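Local coordinates for peptidase M16 C-terminal domain-containing protein (Enterococcus faecalis, PDB 3D3Y) that is of unknown function but belongs to the M16 metallopeptidase family and probably corresponds to its catalytically inactive type of subunit or domain, at residues Asn236-Glu248 with Lys408-Gly420. Sequence-based numbering, arbitrary orientation.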
loop_
_atom_site.group_PDB
_atom_site.type_symbol
_atom_site.label_atom_id
_atom_site.label_comp_id
_atom_site.label_asym_id
_atom_site.label_seq_id
_atom_site.Cartn_x
_atom_site.Cartn_y
_atom_site.Cartn_z
ATOM N N ASN A 236 3.692 -14.170 7.066
ATOM C CA ASN A 236 4.462 -14.525 8.247
ATOM C C ASN A 236 5.707 -15.344 7.844
ATOM O O ASN A 236 5.733 -16.005 6.794
ATOM C CB ASN A 236 3.557 -15.328 9.212
ATOM C CG ASN A 236 4.284 -15.772 10.460
ATOM O OD1 ASN A 236 4.699 -14.932 11.278
ATOM N ND2 ASN A 236 4.467 -17.100 10.615
ATOM N N GLN A 237 6.735 -15.308 8.678
ATOM C CA GLN A 237 7.936 -16.117 8.435
ATOM C C GLN A 237 8.552 -16.442 9.777
ATOM O O GLN A 237 8.307 -15.713 10.752
ATOM C CB GLN A 237 8.935 -15.342 7.584
ATOM C CG GLN A 237 9.302 -13.981 8.147
ATOM C CD GLN A 237 10.390 -13.299 7.319
ATOM O OE1 GLN A 237 10.457 -13.466 6.098
ATOM N NE2 GLN A 237 11.243 -12.532 7.986
ATOM N N PRO A 238 9.338 -17.530 9.852
ATOM C CA PRO A 238 9.981 -17.834 11.127
ATOM C C PRO A 238 10.972 -16.762 11.575
ATOM O O PRO A 238 11.623 -16.105 10.730
ATOM C CB PRO A 238 10.727 -19.144 10.843
ATOM C CG PRO A 238 10.103 -19.693 9.623
ATOM C CD PRO A 238 9.677 -18.527 8.821
ATOM N N ILE A 239 11.047 -16.582 12.897
ATOM C CA ILE A 239 12.132 -15.858 13.547
ATOM C C ILE A 239 13.439 -16.651 13.366
ATOM O O ILE A 239 13.469 -17.861 13.615
ATOM C CB ILE A 239 11.833 -15.651 15.041
ATOM C CG1 ILE A 239 10.669 -14.667 15.210
ATOM C CG2 ILE A 239 13.031 -15.076 15.763
ATOM C CD1 ILE A 239 9.646 -15.126 16.206
ATOM N N ARG A 240 14.483 -15.963 12.907
ATOM C CA ARG A 240 15.838 -16.500 12.803
ATOM C C ARG A 240 16.567 -16.211 14.120
ATOM O O ARG A 240 16.406 -15.139 14.720
ATOM C CB ARG A 240 16.616 -15.807 11.670
ATOM C CG ARG A 240 16.101 -15.983 10.219
ATOM C CD ARG A 240 16.332 -14.668 9.385
ATOM N NE ARG A 240 15.146 -13.804 9.342
ATOM C CZ ARG A 240 15.097 -12.553 8.856
ATOM N NH1 ARG A 240 13.949 -11.892 8.894
ATOM N NH2 ARG A 240 16.175 -11.940 8.354
ATOM N N ASN A 241 17.397 -17.144 14.566
ATOM C CA ASN A 241 18.153 -16.902 15.794
ATOM C C ASN A 241 19.359 -15.989 15.633
ATOM O O ASN A 241 19.821 -15.383 16.608
ATOM C CB ASN A 241 18.468 -18.203 16.539
ATOM C CG ASN A 241 17.272 -18.688 17.369
ATOM O OD1 ASN A 241 16.766 -17.956 18.245
ATOM N ND2 ASN A 241 16.799 -19.903 17.085
ATOM N N VAL A 242 19.831 -15.829 14.403
ATOM C CA VAL A 242 20.947 -14.937 14.151
ATOM C C VAL A 242 20.433 -13.712 13.370
ATOM O O VAL A 242 19.641 -13.862 12.434
ATOM C CB VAL A 242 22.069 -15.680 13.382
ATOM C CG1 VAL A 242 23.184 -14.730 12.957
ATOM C CG2 VAL A 242 22.648 -16.821 14.230
ATOM N N ILE A 243 20.855 -12.514 13.763
ATOM C CA ILE A 243 20.559 -11.302 12.992
ATOM C C ILE A 243 21.392 -11.232 11.700
ATOM O O ILE A 243 22.607 -11.394 11.756
ATOM C CB ILE A 243 20.812 -10.056 13.842
ATOM C CG1 ILE A 243 19.794 -10.023 14.989
ATOM C CG2 ILE A 243 20.747 -8.763 12.996
ATOM C CD1 ILE A 243 20.263 -9.337 16.232
ATOM N N GLU A 244 20.746 -11.015 10.548
ATOM C CA GLU A 244 21.489 -10.780 9.295
ATOM C C GLU A 244 21.819 -9.302 9.124
ATOM O O GLU A 244 20.937 -8.449 9.178
ATOM C CB GLU A 244 20.717 -11.294 8.070
ATOM C CG GLU A 244 20.604 -12.823 8.014
ATOM C CD GLU A 244 21.955 -13.549 7.828
ATOM O OE1 GLU A 244 22.120 -14.599 8.490
ATOM O OE2 GLU A 244 22.832 -13.092 7.038
ATOM N N GLU A 245 23.098 -9.004 8.902
ATOM C CA GLU A 245 23.566 -7.631 8.688
ATOM C C GLU A 245 24.167 -7.551 7.290
ATOM O O GLU A 245 25.014 -8.394 6.917
ATOM C CB GLU A 245 24.624 -7.271 9.728
ATOM C CG GLU A 245 24.260 -7.720 11.139
ATOM C CD GLU A 245 25.189 -7.187 12.236
ATOM O OE1 GLU A 245 25.903 -6.183 12.011
ATOM O OE2 GLU A 245 25.183 -7.772 13.347
ATOM N N ARG A 246 23.669 -6.619 6.481
ATOM C CA ARG A 246 24.224 -6.403 5.151
ATOM C C ARG A 246 24.685 -4.954 5.040
ATOM O O ARG A 246 24.071 -4.053 5.623
ATOM C CB ARG A 246 23.212 -6.731 4.046
ATOM C CG ARG A 246 22.626 -8.164 4.115
ATOM C CD ARG A 246 23.511 -9.194 3.427
ATOM N NE ARG A 246 22.818 -10.469 3.220
ATOM C CZ ARG A 246 22.722 -11.414 4.147
ATOM N NH1 ARG A 246 23.284 -11.229 5.350
ATOM N NH2 ARG A 246 22.077 -12.553 3.878
ATOM N N THR A 247 25.759 -4.736 4.284
ATOM C CA THR A 247 26.275 -3.385 4.027
ATOM C C THR A 247 26.509 -3.176 2.539
ATOM O O THR A 247 26.952 -4.097 1.838
ATOM C CB THR A 247 27.610 -3.147 4.733
ATOM O OG1 THR A 247 27.490 -3.497 6.121
ATOM C CG2 THR A 247 28.027 -1.671 4.613
ATOM N N GLU A 248 26.196 -1.974 2.061
ATOM C CA GLU A 248 26.560 -1.563 0.717
ATOM C C GLU A 248 27.240 -0.214 0.808
ATOM O O GLU A 248 26.862 0.625 1.628
ATOM C CB GLU A 248 25.338 -1.493 -0.201
ATOM C CG GLU A 248 24.635 -2.839 -0.391
ATOM C CD GLU A 248 23.443 -2.774 -1.330
ATOM O OE1 GLU A 248 23.272 -1.744 -2.015
ATOM O OE2 GLU A 248 22.661 -3.758 -1.358
ATOM N N LYS A 408 8.757 -6.519 24.412
ATOM C CA LYS A 408 9.412 -7.813 24.664
ATOM C C LYS A 408 9.236 -8.789 23.502
ATOM O O LYS A 408 10.118 -9.611 23.246
ATOM C CB LYS A 408 8.915 -8.449 25.976
ATOM C CG LYS A 408 9.456 -7.755 27.236
ATOM C CD LYS A 408 8.717 -8.233 28.501
ATOM C CE LYS A 408 9.180 -7.435 29.724
ATOM N NZ LYS A 408 8.246 -7.675 30.877
ATOM N N ARG A 409 8.101 -8.706 22.808
ATOM C CA ARG A 409 7.839 -9.576 21.637
ATOM C C ARG A 409 8.704 -9.246 20.435
ATOM O O ARG A 409 9.017 -10.113 19.629
ATOM C CB ARG A 409 6.387 -9.440 21.214
ATOM C CG ARG A 409 5.480 -10.211 22.115
ATOM C CD ARG A 409 4.019 -9.958 21.784
ATOM N NE ARG A 409 3.171 -10.655 22.758
ATOM C CZ ARG A 409 2.178 -11.479 22.437
ATOM N NH1 ARG A 409 1.892 -11.718 21.157
ATOM N NH2 ARG A 409 1.477 -12.058 23.407
ATOM N N LEU A 410 9.045 -7.970 20.308
ATOM C CA LEU A 410 9.882 -7.460 19.235
ATOM C C LEU A 410 11.155 -8.240 19.188
ATOM O O LEU A 410 11.764 -8.463 20.225
ATOM C CB LEU A 410 10.258 -6.016 19.538
ATOM C CG LEU A 410 10.267 -5.090 18.353
ATOM C CD1 LEU A 410 8.801 -4.849 18.076
ATOM C CD2 LEU A 410 10.941 -3.776 18.679
ATOM N N GLU A 411 11.596 -8.616 17.998
ATOM C CA GLU A 411 12.824 -9.374 17.862
ATOM C C GLU A 411 13.595 -8.873 16.649
ATOM O O GLU A 411 13.137 -9.030 15.518
ATOM C CB GLU A 411 12.501 -10.852 17.665
ATOM C CG GLU A 411 13.704 -11.732 17.540
ATOM C CD GLU A 411 14.326 -12.106 18.894
ATOM O OE1 GLU A 411 15.493 -12.563 18.892
ATOM O OE2 GLU A 411 13.654 -11.955 19.940
ATOM N N LEU A 412 14.768 -8.295 16.890
ATOM C CA LEU A 412 15.616 -7.782 15.786
ATOM C C LEU A 412 16.023 -8.925 14.879
ATOM O O LEU A 412 16.359 -10.029 15.363
ATOM C CB LEU A 412 16.830 -7.008 16.331
ATOM C CG LEU A 412 17.808 -6.359 15.350
ATOM C CD1 LEU A 412 17.075 -5.406 14.395
ATOM C CD2 LEU A 412 18.948 -5.639 16.100
ATOM N N GLN A 413 15.940 -8.684 13.563
ATOM C CA GLN A 413 16.186 -9.721 12.550
ATOM C C GLN A 413 17.175 -9.328 11.454
ATOM O O GLN A 413 17.905 -10.176 10.933
ATOM C CB GLN A 413 14.862 -10.172 11.904
ATOM C CG GLN A 413 13.927 -11.001 12.861
ATOM C CD GLN A 413 14.470 -12.386 13.183
ATOM O OE1 GLN A 413 15.276 -12.569 14.126
ATOM N NE2 GLN A 413 14.047 -13.371 12.411
ATOM N N ALA A 414 17.203 -8.052 11.090
ATOM C CA ALA A 414 18.056 -7.639 9.990
ATOM C C ALA A 414 18.510 -6.208 10.206
ATOM O O ALA A 414 17.796 -5.402 10.788
ATOM C CB ALA A 414 17.311 -7.808 8.641
ATOM N N ILE A 415 19.719 -5.905 9.757
ATOM C CA ILE A 415 20.243 -4.552 9.824
ATOM C C ILE A 415 20.835 -4.282 8.442
ATOM O O ILE A 415 21.648 -5.081 7.938
ATOM C CB ILE A 415 21.420 -4.433 10.837
ATOM C CG1 ILE A 415 20.963 -4.667 12.273
ATOM C CG2 ILE A 415 22.160 -3.068 10.670
ATOM C CD1 ILE A 415 22.109 -4.932 13.217
ATOM N N PHE A 416 20.444 -3.171 7.826
ATOM C CA PHE A 416 21.043 -2.800 6.559
ATOM C C PHE A 416 21.744 -1.469 6.729
ATOM O O PHE A 416 21.156 -0.506 7.246
ATOM C CB PHE A 416 19.994 -2.707 5.433
ATOM C CG PHE A 416 20.590 -2.297 4.105
ATOM C CD1 PHE A 416 21.276 -3.214 3.325
ATOM C CD2 PHE A 416 20.532 -0.964 3.682
ATOM C CE1 PHE A 416 21.861 -2.818 2.106
ATOM C CE2 PHE A 416 21.115 -0.549 2.472
ATOM C CZ PHE A 416 21.783 -1.473 1.686
ATOM N N PHE A 417 23.000 -1.430 6.304
ATOM C CA PHE A 417 23.849 -0.257 6.426
ATOM C C PHE A 417 24.295 0.208 5.035
ATOM O O PHE A 417 24.985 -0.517 4.310
ATOM C CB PHE A 417 25.041 -0.628 7.322
ATOM C CG PHE A 417 26.045 0.488 7.558
ATOM C CD1 PHE A 417 25.636 1.802 7.751
ATOM C CD2 PHE A 417 27.408 0.191 7.628
ATOM C CE1 PHE A 417 26.569 2.821 8.014
ATOM C CE2 PHE A 417 28.357 1.208 7.872
ATOM C CZ PHE A 417 27.925 2.528 8.080
ATOM N N LEU A 418 23.863 1.407 4.643
ATOM C CA LEU A 418 24.302 1.976 3.373
ATOM C C LEU A 418 25.377 2.967 3.727
ATOM O O LEU A 418 25.084 4.032 4.279
ATOM C CB LEU A 418 23.156 2.646 2.595
ATOM C CG LEU A 418 23.459 3.131 1.163
ATOM C CD1 LEU A 418 23.616 1.932 0.194
ATOM C CD2 LEU A 418 22.352 3.999 0.680
ATOM N N GLU A 419 26.624 2.595 3.428
ATOM C CA GLU A 419 27.762 3.290 3.970
ATOM C C GLU A 419 28.355 4.233 2.949
ATOM O O GLU A 419 28.775 3.813 1.855
ATOM C CB GLU A 419 28.817 2.301 4.472
ATOM C CG GLU A 419 30.059 2.985 5.066
ATOM C CD GLU A 419 31.047 1.987 5.686
ATOM O OE1 GLU A 419 31.288 0.946 5.059
ATOM O OE2 GLU A 419 31.564 2.254 6.797
ATOM N N GLY A 420 28.393 5.512 3.316
ATOM C CA GLY A 420 28.909 6.529 2.433
ATOM C C GLY A 420 30.403 6.386 2.254
ATOM O O GLY A 420 31.131 6.162 3.226
#
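From E244 to E248 the chain runs parallel to 414-418, pairing an outermost strand of a five-stranded mixed sheet with its neighbour; the sheet, with helices packed on it, belongs to the C-terminal half of this peptidase M16-like chain. Six backbone hydrogen bonds make the ladder. It starts with E244 N to Q413 O, where the donor sits 32° out of the carbonyl plane, and finishes with E419 N to E248 O at 2.7 Å. The tight side lies with 411-420, which has the strand 255-262 on its other flank: A414 and F416 pack against helix 150-162, while I415 and F417 turn to the opposite face, against R326 of helix 326-341. At the start of the ladder, Q413 and A414 form a classic beta bulge opposite A260. The Q413 side chain is buried against the loop at R240, whose guanidinium has Q413 CB over one face and also makes a cation-pi contact with Y162. I243 lays its CD1 across L412 CD2 (3.9 Å) and its CG2 near I415 CD1. T247, its CG2 anti to the backbone N (OG1 takes chi1 -51°), lies side by side with F417, T247 CG2 being 3.6 Å from F417 CD2.

The outer strand is looser and more polar. E244 and R246, both partly exposed and two residues apart on one face, bend away from the pairing and join in a salt bridge, R246 NH1 to E244 OE2 at 2.6 Å in the guanidinium plane. The exposed E245 instead forms a salt bridge through OE1 with R326. At the far end the extended E248 chain passes the rim of F416, its carboxylate nearly perpendicular to the ring. While OE1 bonds to the Y153 hydroxyl, E248 OE2 lies at the ring's edge, 3.7 Å from F416 CE1.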